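PDB 3PZL: agmatine ureohydrolase from Thermoplasma volcanium GSS1, which probably hydrolyses agmatine to putrescine and urea, as a manganese-dependent member of the arginase family with two metal ions bound per subunit. Local coordinates for residues G114-M119 against Q291-S296; K24-V29 against G63-L68; V38-P43 against S105-V110; G129-L134 against V138-V143; G88-E91 against E97-I100. All blocks are in the same frame, centred on the assembly; numbering follows the deposited sequence.

Contact 1: G114-M119 against Q291-S296; sequences GKIPIM and QVFIAS
I116 and I118 stand as two bumps on one side of strand 116-119, and the hollow that takes them is shaped by F293 and I294. This is helix-on-sheet packing in the alpha/beta fold of the arginase family, where helices cover a central parallel sheet. The short strand and helix segments run nearly antiparallel, at 166°, with their axes 11.3 Å apart at closest approach. Strand alternation turns both isoleucines to the helix while P117 faces the other way, and the length of their side chains suits a gap this wide. F293 answers from the helix: its CG lies anti to the backbone N (chi1 171°), which carries the ring out to the strand. I116 meets that ring at its rim, with CG2 near the ring plane and 4.1 Å from CE2. I118 uses its longer branch, whose CD1 enters the groove between the F293 ring and the end of I294. There CD1 of I118 is 4.4 Å from CD2 of F293. A phenylalanine suits this place because one flat group can touch both strand bumps and also stack on F268 of the neighbouring strand, while I258 of helix 251-261 packs against it as well. On the other wall of the groove the side chains of I118 and I294 meet at about a right angle, CD1 of I118 lying 3.7 Å from CD1 of I294.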
# COMPACT_ATOMS: atom_id res chain seq x y z
N GLY B 114 19.34 9.60 -38.65
CA GLY B 114 19.67 8.17 -38.62
C GLY B 114 19.80 7.61 -37.22
O GLY B 114 20.51 6.63 -36.99
N LYS B 115 19.14 8.27 -36.28
CA LYS B 115 19.13 7.87 -34.90
C LYS B 115 17.91 7.01 -34.68
O LYS B 115 17.02 6.98 -35.52
CB LYS B 115 19.12 9.11 -34.01
CG LYS B 115 20.46 9.72 -33.82
CD LYS B 115 20.39 11.20 -33.65
CE LYS B 115 21.72 11.76 -33.19
NZ LYS B 115 22.88 11.10 -33.84
N ILE B 116 17.86 6.32 -33.55
CA ILE B 116 16.71 5.46 -33.21
C ILE B 116 15.96 5.93 -31.96
O ILE B 116 16.46 5.82 -30.83
CB ILE B 116 17.11 4.01 -33.09
CG1 ILE B 116 17.42 3.50 -34.48
CG2 ILE B 116 15.99 3.18 -32.57
CD1 ILE B 116 18.15 2.24 -34.49
N PRO B 117 14.74 6.47 -32.16
CA PRO B 117 13.94 7.01 -31.07
C PRO B 117 13.35 5.92 -30.17
O PRO B 117 12.73 4.99 -30.68
CB PRO B 117 12.82 7.78 -31.81
CG PRO B 117 12.74 7.15 -33.13
CD PRO B 117 14.15 6.76 -33.48
N ILE B 118 13.56 6.03 -28.86
CA ILE B 118 12.91 5.14 -27.90
C ILE B 118 12.00 5.98 -27.03
O ILE B 118 12.45 6.68 -26.12
CB ILE B 118 13.92 4.40 -27.03
CG1 ILE B 118 14.88 3.60 -27.92
CG2 ILE B 118 13.19 3.50 -26.03
CD1 ILE B 118 15.95 2.94 -27.14
N MSE B 119 10.70 5.91 -27.30
CA MSE B 119 9.79 6.77 -26.62
C MSE B 119 9.13 6.11 -25.41
O MSE B 119 8.36 5.18 -25.54
CB MSE B 119 8.77 7.30 -27.58
CG MSE B 119 7.74 8.14 -26.93
SE MSE B 119 6.55 8.83 -28.30
CE MSE B 119 5.88 7.14 -29.07
N GLN B 291 16.33 -2.65 -22.50
CA GLN B 291 17.67 -3.15 -22.62
C GLN B 291 17.69 -4.16 -23.74
O GLN B 291 18.57 -4.13 -24.60
CB GLN B 291 18.13 -3.83 -21.34
CG GLN B 291 18.59 -2.89 -20.26
CD GLN B 291 19.52 -3.55 -19.27
OE1 GLN B 291 19.34 -4.73 -18.89
NE2 GLN B 291 20.53 -2.81 -18.85
N VAL B 292 16.68 -5.03 -23.74
CA VAL B 292 16.58 -6.09 -24.71
C VAL B 292 16.52 -5.57 -26.15
O VAL B 292 17.14 -6.13 -27.05
CB VAL B 292 15.37 -7.00 -24.39
CG1 VAL B 292 14.90 -7.78 -25.62
CG2 VAL B 292 15.72 -7.94 -23.30
N PHE B 293 15.79 -4.49 -26.38
CA PHE B 293 15.74 -3.93 -27.71
C PHE B 293 17.11 -3.45 -28.17
O PHE B 293 17.57 -3.85 -29.25
CB PHE B 293 14.76 -2.79 -27.75
CG PHE B 293 14.80 -2.02 -29.01
CD1 PHE B 293 14.01 -2.39 -30.08
CD2 PHE B 293 15.62 -0.93 -29.14
CE1 PHE B 293 14.03 -1.66 -31.25
CE2 PHE B 293 15.65 -0.21 -30.32
CZ PHE B 293 14.85 -0.56 -31.37
N ILE B 294 17.75 -2.61 -27.37
CA ILE B 294 19.05 -2.07 -27.75
C ILE B 294 20.07 -3.19 -27.90
O ILE B 294 20.73 -3.29 -28.93
CB ILE B 294 19.53 -0.95 -26.74
CG1 ILE B 294 18.61 0.26 -26.79
CG2 ILE B 294 20.93 -0.52 -27.00
CD1 ILE B 294 18.89 1.25 -25.73
N ALA B 295 20.19 -4.04 -26.88
CA ALA B 295 21.21 -5.08 -26.84
C ALA B 295 21.08 -6.03 -28.01
O ALA B 295 22.05 -6.30 -28.69
CB ALA B 295 21.21 -5.84 -25.49
N SER B 296 19.89 -6.55 -28.25
CA SER B 296 19.74 -7.54 -29.32
C SER B 296 19.98 -6.92 -30.69
O SER B 296 20.41 -7.60 -31.63
CB SER B 296 18.38 -8.20 -29.29
OG SER B 296 17.40 -7.25 -29.65

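Contact 2: K24-V29 against G63-L68; sequences KIADAV and GAYVNL
Two torsions bring Y65 and D27 together: the tyrosine CG is anti to its backbone nitrogen (chi1 -164°), sending the ring out across the gap, and the aspartate CG is anti to its carbonyl carbon (chi1 -61°), swinging the carboxylate to meet it. The frame is a type I beta turn, I25 to A28, set against residues 63-68, which begin on helix 57-65. Y65 OH donates a hydrogen bond to D27 OD2, 2.5 Å away. That oxygen lies in the plane of the ring, at its edge, while the carboxylate as a whole stands almost upright to it, the two planes being 84° apart. One face of the same ring is covered by I25, whose CG2 sits 3.8 Å above the plane and over its centre, a CH-pi contact. A26 adds its small methyl, CB lying 4.1 Å from CD2 of Y65, at a site where the backbones come close. Tyrosine thus suits both needs, a broad apolar face and a polar end; Q291 NE2 also bonds to its hydroxyl, and S70 OG pairs with the other aspartate oxygen. A phenylalanine here would probably keep the ring under I25 but leave D27 OD2 and Q291 NE2 without their shared hydroxyl partner. Y50 of the second subunit packs on A64 and V66. The turn is closed by A28 N bonding to I25 O; K24, just before it, brings NZ to 2.8 Å from A28 O, in the carbonyl plane.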
# COMPACT_ATOMS: atom_id res chain seq x y z
N LYS B 24 18.61 10.34 -14.62
CA LYS B 24 18.36 9.78 -15.96
C LYS B 24 18.67 8.28 -16.09
O LYS B 24 19.00 7.61 -15.14
CB LYS B 24 19.12 10.57 -17.01
CG LYS B 24 20.64 10.52 -16.82
CD LYS B 24 21.35 11.07 -18.05
CE LYS B 24 22.87 11.06 -17.84
NZ LYS B 24 23.59 11.63 -19.08
N ILE B 25 18.54 7.75 -17.29
CA ILE B 25 18.92 6.37 -17.52
C ILE B 25 20.43 6.21 -17.37
O ILE B 25 21.21 6.84 -18.08
CB ILE B 25 18.44 5.90 -18.87
CG1 ILE B 25 16.91 5.81 -18.83
CG2 ILE B 25 19.10 4.54 -19.20
CD1 ILE B 25 16.28 5.03 -19.97
N ALA B 26 20.83 5.35 -16.46
CA ALA B 26 22.22 5.33 -16.03
C ALA B 26 23.20 5.14 -17.17
O ALA B 26 24.33 5.60 -17.08
CB ALA B 26 22.42 4.27 -14.97
N ASP B 27 22.78 4.48 -18.23
CA ASP B 27 23.68 4.18 -19.33
C ASP B 27 23.58 5.21 -20.43
O ASP B 27 24.43 5.26 -21.32
CB ASP B 27 23.50 2.73 -19.84
CG ASP B 27 23.79 1.66 -18.74
OD1 ASP B 27 24.57 1.94 -17.79
OD2 ASP B 27 23.23 0.53 -18.82
N ALA B 28 22.56 6.05 -20.37
CA ALA B 28 22.42 7.12 -21.36
C ALA B 28 23.49 8.19 -21.15
O ALA B 28 23.21 9.28 -20.64
CB ALA B 28 21.06 7.73 -21.29
N VAL B 29 24.71 7.84 -21.56
CA VAL B 29 25.90 8.65 -21.28
C VAL B 29 26.19 9.73 -22.33
O VAL B 29 26.79 10.75 -22.02
CB VAL B 29 27.12 7.73 -21.04
CG1 VAL B 29 28.42 8.53 -21.07
CG2 VAL B 29 26.98 7.10 -19.68
N GLY B 63 14.20 5.12 -12.56
CA GLY B 63 14.50 4.71 -11.21
C GLY B 63 14.79 3.24 -11.07
O GLY B 63 15.66 2.88 -10.28
N ALA B 64 14.07 2.40 -11.82
CA ALA B 64 14.29 0.95 -11.81
C ALA B 64 15.58 0.58 -12.53
O ALA B 64 16.20 -0.45 -12.21
CB ALA B 64 13.17 0.28 -12.46
N TYR B 65 16.00 1.41 -13.49
CA TYR B 65 17.13 1.04 -14.30
C TYR B 65 18.37 0.85 -13.44
O TYR B 65 19.23 0.05 -13.78
CB TYR B 65 17.38 2.06 -15.38
CG TYR B 65 18.29 1.57 -16.49
CD1 TYR B 65 17.76 1.08 -17.71
CD2 TYR B 65 19.65 1.60 -16.35
CE1 TYR B 65 18.59 0.64 -18.73
CE2 TYR B 65 20.50 1.17 -17.37
CZ TYR B 65 19.97 0.69 -18.55
OH TYR B 65 20.85 0.27 -19.51
N VAL B 66 18.44 1.54 -12.31
CA VAL B 66 19.61 1.46 -11.45
C VAL B 66 19.86 0.02 -10.98
O VAL B 66 21.01 -0.38 -10.81
CB VAL B 66 19.54 2.48 -10.23
CG1 VAL B 66 19.42 3.93 -10.72
CG2 VAL B 66 18.39 2.18 -9.28
N ASN B 67 18.77 -0.75 -10.82
CA ASN B 67 18.88 -2.16 -10.46
C ASN B 67 19.44 -3.09 -11.56
O ASN B 67 19.84 -4.23 -11.28
CB ASN B 67 17.55 -2.70 -9.94
CG ASN B 67 17.70 -4.05 -9.28
OD1 ASN B 67 18.66 -4.28 -8.52
ND2 ASN B 67 16.77 -4.97 -9.58
N LEU B 68 19.51 -2.60 -12.80
CA LEU B 68 19.98 -3.42 -13.92
C LEU B 68 21.47 -3.25 -14.12
O LEU B 68 22.03 -2.19 -13.84
CB LEU B 68 19.24 -3.03 -15.22
CG LEU B 68 17.73 -3.17 -15.24
CD1 LEU B 68 17.16 -2.44 -16.40
CD2 LEU B 68 17.26 -4.62 -15.24

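Contact 3: V38-P43 against S105-V110; sequences VVFGIP and SVVSAV
F40 reaches from strand 38-42 to V106 and V107 on the helix, and its atoms can be followed outward in turn. The CB bond points to the helix. CG then falls between the backbone N and the carbonyl carbon (chi1 61°), a rotation that lays the ring under V106. CB and CG are still some way from the helix, and contact begins farther along the ring. On one side CE2 is flanked by groups from the sheet: CD1 of I42, from the same strand, lies at the ring edge and in its plane, and M119 of the adjacent strand packs near CE2 from the side of the ring turned away from V106. At the end, CZ is 4.0 Å from CG1 of V106. This methyl stands over one face, offset to the rim, in a CH-pi contact that is 4.2 Å from the ring centroid and 16° off its normal. The same CZ meets V107 edge-on, 4.5 Å from CG2. Strand and helix belong to the alpha/beta fold of the arginases: helix 96-112 forms a beta-alpha-beta crossover from strand 84-90 to strand 116-121, passing over strand 37-42, which lies between them. The two short segments run almost antiparallel, with axes 11.2 Å apart at closest. Valines suit such a helix face, since their short branched side chains fill the space beside the F40 ring. One helical turn beyond V106, V110 takes the place opposite V38, its CG1 4.3 Å from CB of V38. F20 of the third subunit also reaches F40, the ring planes inclined at about 60°, and packs on V106.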
# COMPACT_ATOMS: atom_id res chain seq x y z
N VAL B 38 18.11 7.30 -28.80
CA VAL B 38 17.71 8.48 -28.10
C VAL B 38 16.41 8.20 -27.36
O VAL B 38 15.34 8.01 -27.96
CB VAL B 38 17.56 9.63 -29.08
CG1 VAL B 38 17.22 10.90 -28.34
CG2 VAL B 38 18.85 9.81 -29.84
N VAL B 39 16.54 8.15 -26.04
CA VAL B 39 15.46 7.81 -25.13
C VAL B 39 14.86 9.10 -24.62
O VAL B 39 15.60 10.00 -24.21
CB VAL B 39 15.99 7.01 -23.93
CG1 VAL B 39 14.99 6.99 -22.80
CG2 VAL B 39 16.37 5.61 -24.36
N PHE B 40 13.54 9.18 -24.66
CA PHE B 40 12.84 10.36 -24.20
C PHE B 40 11.46 10.03 -23.66
O PHE B 40 10.79 9.12 -24.12
CB PHE B 40 12.77 11.44 -25.30
CG PHE B 40 12.05 11.01 -26.55
CD1 PHE B 40 12.73 10.42 -27.60
CD2 PHE B 40 10.67 11.20 -26.66
CE1 PHE B 40 12.05 10.02 -28.74
CE2 PHE B 40 10.00 10.81 -27.79
CZ PHE B 40 10.68 10.23 -28.83
N GLY B 41 11.04 10.81 -22.67
CA GLY B 41 9.77 10.61 -22.04
C GLY B 41 8.73 11.61 -22.46
O GLY B 41 9.03 12.77 -22.73
N ILE B 42 7.49 11.14 -22.49
CA ILE B 42 6.35 11.98 -22.77
C ILE B 42 5.28 11.67 -21.71
O ILE B 42 4.61 10.66 -21.78
CB ILE B 42 5.89 11.73 -24.23
CG1 ILE B 42 6.87 12.45 -25.16
CG2 ILE B 42 4.44 12.18 -24.49
CD1 ILE B 42 6.86 11.96 -26.53
N PRO B 43 5.16 12.53 -20.69
CA PRO B 43 4.28 12.26 -19.57
C PRO B 43 2.85 12.69 -19.82
O PRO B 43 2.38 13.68 -19.25
CB PRO B 43 4.90 13.08 -18.44
CG PRO B 43 5.87 14.01 -19.08
CD PRO B 43 5.85 13.81 -20.55
N SER B 105 7.17 15.64 -34.77
CA SER B 105 8.39 16.42 -35.03
C SER B 105 9.63 15.76 -34.42
O SER B 105 10.69 15.64 -35.06
CB SER B 105 8.27 17.84 -34.46
OG SER B 105 6.99 18.41 -34.76
N VAL B 106 9.50 15.33 -33.17
CA VAL B 106 10.61 14.73 -32.46
C VAL B 106 11.01 13.40 -33.09
O VAL B 106 12.21 13.09 -33.22
CB VAL B 106 10.27 14.58 -30.97
CG1 VAL B 106 11.43 13.93 -30.24
CG2 VAL B 106 9.89 15.95 -30.35
N VAL B 107 10.01 12.61 -33.51
CA VAL B 107 10.26 11.35 -34.20
C VAL B 107 10.91 11.54 -35.59
O VAL B 107 11.97 10.95 -35.86
CB VAL B 107 8.98 10.46 -34.22
CG1 VAL B 107 9.16 9.26 -35.10
CG2 VAL B 107 8.68 9.96 -32.82
N SER B 108 10.28 12.37 -36.45
CA SER B 108 10.85 12.75 -37.76
C SER B 108 12.30 13.17 -37.60
O SER B 108 13.18 12.57 -38.22
CB SER B 108 10.10 13.92 -38.42
OG SER B 108 8.85 13.52 -38.96
N ALA B 109 12.52 14.18 -36.76
CA ALA B 109 13.85 14.75 -36.52
C ALA B 109 14.89 13.66 -36.22
O ALA B 109 15.91 13.58 -36.91
CB ALA B 109 13.78 15.77 -35.41
N VAL B 110 14.60 12.81 -35.23
CA VAL B 110 15.55 11.80 -34.79
C VAL B 110 15.80 10.74 -35.88
O VAL B 110 16.91 10.23 -36.01
CB VAL B 110 15.07 11.16 -33.46
CG1 VAL B 110 15.95 10.00 -33.02
CG2 VAL B 110 15.02 12.22 -32.39

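Contact 4: G129-L134 against V138-V143; sequences GAVRAL and VDLVIV
L134 and V138 bring the backbones closest, with CA atoms 6.3 Å apart, because the chain leaves helix 126-132, turns within a few residues and starts strand 138-143. One helical turn earlier V131 is level with L140, and there the CA atoms have separated to 8.1 Å. This is the second half of a beta-alpha-beta unit of the arginase fold, in which the helix hands the chain from strand 116-121 to strand 138-143. L134 and V138 meet at about a right angle: the forked end of the leucine straddles one valine methyl, CG1 of V138 being 3.9 Å from CD2 and 4.0 Å from CD1. With that CG1 anti to the backbone N (chi1 178°), it is directed at the fork. Valine suits the strand through its branch at CB, and leucine suits the turn because its two methyls can grasp a single bump. Y225 of strand 223-229 touches both L134 and L140. The side chain of L140 lies about 10 Å from a bound manganese, near the metal site without touching it; CD2 of L140 meets CG2 of V131 at 4.3 Å.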
# COMPACT_ATOMS: atom_id res chain seq x y z
N GLY B 129 1.63 9.91 -33.11
CA GLY B 129 2.62 10.87 -33.54
C GLY B 129 3.67 10.18 -34.34
O GLY B 129 3.82 10.43 -35.53
N ALA B 130 4.37 9.26 -33.69
CA ALA B 130 5.44 8.51 -34.31
C ALA B 130 5.01 7.87 -35.65
O ALA B 130 5.79 7.85 -36.60
CB ALA B 130 5.98 7.49 -33.34
N VAL B 131 3.77 7.40 -35.75
CA VAL B 131 3.28 6.75 -36.98
C VAL B 131 3.16 7.72 -38.17
O VAL B 131 3.27 7.30 -39.30
CB VAL B 131 1.94 6.03 -36.78
CG1 VAL B 131 1.59 5.21 -38.02
CG2 VAL B 131 1.97 5.14 -35.56
N ARG B 132 2.95 9.01 -37.90
CA ARG B 132 2.87 10.02 -38.96
C ARG B 132 4.23 10.17 -39.61
O ARG B 132 4.32 10.62 -40.75
CB ARG B 132 2.44 11.39 -38.41
CG ARG B 132 0.98 11.53 -38.02
CD ARG B 132 0.76 12.87 -37.33
NE ARG B 132 -0.60 13.05 -36.81
CZ ARG B 132 -1.01 14.12 -36.14
NH1 ARG B 132 -0.19 15.14 -35.89
NH2 ARG B 132 -2.26 14.17 -35.70
N ALA B 133 5.29 9.83 -38.88
CA ALA B 133 6.63 10.06 -39.36
C ALA B 133 7.20 8.92 -40.25
O ALA B 133 8.25 9.08 -40.90
CB ALA B 133 7.52 10.39 -38.21
N LEU B 134 6.48 7.80 -40.29
CA LEU B 134 6.95 6.59 -40.98
C LEU B 134 7.04 6.68 -42.50
O LEU B 134 6.11 7.11 -43.17
CB LEU B 134 6.07 5.39 -40.59
CG LEU B 134 5.98 5.05 -39.10
CD1 LEU B 134 5.16 3.80 -38.94
CD2 LEU B 134 7.36 4.89 -38.43
N VAL B 138 8.18 0.97 -43.95
CA VAL B 138 8.09 0.61 -42.54
C VAL B 138 6.70 0.05 -42.22
O VAL B 138 5.71 0.65 -42.58
CB VAL B 138 8.40 1.85 -41.62
CG1 VAL B 138 8.26 1.50 -40.14
CG2 VAL B 138 9.79 2.40 -41.87
N ASP B 139 6.64 -1.10 -41.55
CA ASP B 139 5.38 -1.63 -41.03
C ASP B 139 5.34 -1.47 -39.51
O ASP B 139 6.38 -1.31 -38.86
CB ASP B 139 5.24 -3.11 -41.39
CG ASP B 139 4.94 -3.33 -42.88
OD1 ASP B 139 4.83 -4.52 -43.29
OD2 ASP B 139 4.79 -2.35 -43.64
N LEU B 140 4.13 -1.51 -38.95
CA LEU B 140 3.91 -1.26 -37.54
C LEU B 140 3.56 -2.56 -36.83
O LEU B 140 2.64 -3.27 -37.24
CB LEU B 140 2.78 -0.25 -37.36
CG LEU B 140 2.35 0.14 -35.93
CD1 LEU B 140 3.41 0.93 -35.21
CD2 LEU B 140 1.07 0.93 -35.95
N VAL B 141 4.31 -2.87 -35.76
CA VAL B 141 4.05 -4.08 -34.97
C VAL B 141 3.71 -3.74 -33.54
O VAL B 141 4.56 -3.26 -32.79
CB VAL B 141 5.22 -5.09 -34.98
CG1 VAL B 141 4.78 -6.36 -34.32
CG2 VAL B 141 5.71 -5.38 -36.41
N ILE B 142 2.46 -4.01 -33.17
CA ILE B 142 1.92 -3.61 -31.89
C ILE B 142 1.70 -4.78 -30.93
O ILE B 142 1.12 -5.81 -31.31
CB ILE B 142 0.59 -2.84 -32.08
CG1 ILE B 142 0.74 -1.74 -33.13
CG2 ILE B 142 0.12 -2.28 -30.74
CD1 ILE B 142 -0.45 -0.87 -33.28
N VAL B 143 2.16 -4.62 -29.68
CA VAL B 143 1.83 -5.56 -28.62
C VAL B 143 0.80 -4.87 -27.78
O VAL B 143 1.03 -3.77 -27.32
CB VAL B 143 3.01 -5.85 -27.72
CG1 VAL B 143 2.54 -6.58 -26.44
CG2 VAL B 143 4.07 -6.64 -28.47

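Contact 5: G88-E91 against E97-I100; sequences GDME and EYVI
M90, deposited as selenomethionine, reaches Y98 and V99 on the first turns of helix 96-112 with the end of its side chain. Its CG is anti to the backbone N (chi1 165°) and the chain stays extended beyond it, which leaves CE as the touching atom. CE of M90 lies 3.6 Å from CG2 of V99, the two side chains crossing at a slant. On the tyrosine, M90 CE is 3.8 Å from CE2 of Y98, and these side chains too are inclined to each other. Y98 holds its own CG anti to the backbone N (chi1 179°), which leads the ring out on the strand side of the helix. The division of labour fits the residue types: a long, flexible, unbranched chain spans the 9.1 Å between the CA atoms of M90 and V99, a compact valine fills the buried side, and a tyrosine covers the more exposed side. Strand 84-90 leads here into helix 96-112, the first half of the beta-alpha-beta crossover to strand 116-121 in the arginase alpha/beta fold. V99 is backed by I126 of helix 126-132. Strand 84-90 is bonded on one side to strand 37-42 through G41, and on the other D89 and M90 pair antiparallel with a strand of the third subunit, so the sheet continues from one chain into the next.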
# COMPACT_ATOMS: atom_id res chain seq x y z
N GLY B 88 15.41 13.37 -21.31
CA GLY B 88 14.47 13.74 -20.26
C GLY B 88 13.01 13.72 -20.71
O GLY B 88 12.59 12.91 -21.53
N ASP B 89 12.22 14.61 -20.14
CA ASP B 89 10.77 14.60 -20.31
C ASP B 89 10.25 15.88 -20.92
O ASP B 89 10.89 16.93 -20.81
CB ASP B 89 10.09 14.41 -18.96
CG ASP B 89 10.00 12.93 -18.52
OD1 ASP B 89 10.69 12.04 -19.10
OD2 ASP B 89 9.22 12.67 -17.58
N MSE B 90 9.10 15.79 -21.57
CA MSE B 90 8.48 16.92 -22.21
C MSE B 90 7.55 17.51 -21.17
O MSE B 90 7.13 16.79 -20.28
CB MSE B 90 7.70 16.43 -23.43
CG MSE B 90 6.71 17.39 -24.03
SE MSE B 90 5.51 16.47 -25.29
CE MSE B 90 4.20 17.91 -25.59
N GLU B 91 7.25 18.81 -21.26
CA GLU B 91 6.24 19.46 -20.40
C GLU B 91 4.95 18.65 -20.40
O GLU B 91 4.63 17.96 -21.38
CB GLU B 91 5.87 20.88 -20.88
CG GLU B 91 6.96 21.96 -20.81
CD GLU B 91 6.81 22.97 -21.98
OE1 GLU B 91 5.65 23.20 -22.41
OE2 GLU B 91 7.84 23.55 -22.47
N GLU B 97 -3.91 16.55 -29.18
CA GLU B 97 -3.41 17.00 -30.48
C GLU B 97 -2.05 17.65 -30.32
O GLU B 97 -1.14 17.33 -31.06
CB GLU B 97 -4.35 17.97 -31.18
CG GLU B 97 -5.58 17.33 -31.85
CD GLU B 97 -6.90 18.10 -31.49
OE1 GLU B 97 -6.85 19.32 -31.14
OE2 GLU B 97 -8.00 17.46 -31.53
N TYR B 98 -1.91 18.53 -29.34
CA TYR B 98 -0.61 19.18 -29.10
C TYR B 98 0.56 18.23 -28.82
O TYR B 98 1.69 18.49 -29.28
CB TYR B 98 -0.71 20.23 -27.99
CG TYR B 98 0.60 20.91 -27.68
CD1 TYR B 98 1.19 21.79 -28.60
CD2 TYR B 98 1.26 20.68 -26.47
CE1 TYR B 98 2.41 22.41 -28.32
CE2 TYR B 98 2.47 21.30 -26.17
CZ TYR B 98 3.04 22.16 -27.10
OH TYR B 98 4.25 22.76 -26.79
N VAL B 99 0.32 17.16 -28.07
CA VAL B 99 1.37 16.18 -27.79
C VAL B 99 1.71 15.35 -29.04
O VAL B 99 2.86 15.29 -29.47
CB VAL B 99 1.01 15.27 -26.59
CG1 VAL B 99 1.94 14.08 -26.52
CG2 VAL B 99 1.09 16.03 -25.29
N ILE B 100 0.69 14.74 -29.64
CA ILE B 100 0.86 14.00 -30.88
C ILE B 100 1.62 14.78 -31.95
O ILE B 100 2.45 14.20 -32.66
CB ILE B 100 -0.47 13.55 -31.46
CG1 ILE B 100 -1.17 12.60 -30.51
CG2 ILE B 100 -0.28 12.83 -32.78
CD1 ILE B 100 -2.52 12.19 -31.02

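In the fold
All but contact 2 join a helix to the eight-stranded parallel sheet, whose order places 84-90, 37-42 and 116-121 side by side. Contacts 3 and 5 share helix 96-112 and lie closest, with centres 9 Å apart; contact 5 is nested inside the loop that contact 3 closes. Contact 1 continues from them on strand 116-121, its centre 12 Å from that of contact 3. Contact 4 is nested within the loop of contact 1, and touches contacts 1, 3 and 5. Contact 2 lies at the periphery, about 26 Å between centres from contact 4, yet Q291 links it to contact 1. Packing thus runs from subunit interfaces (contacts 2, 3, 5) to the manganese neighbourhood (contact 4).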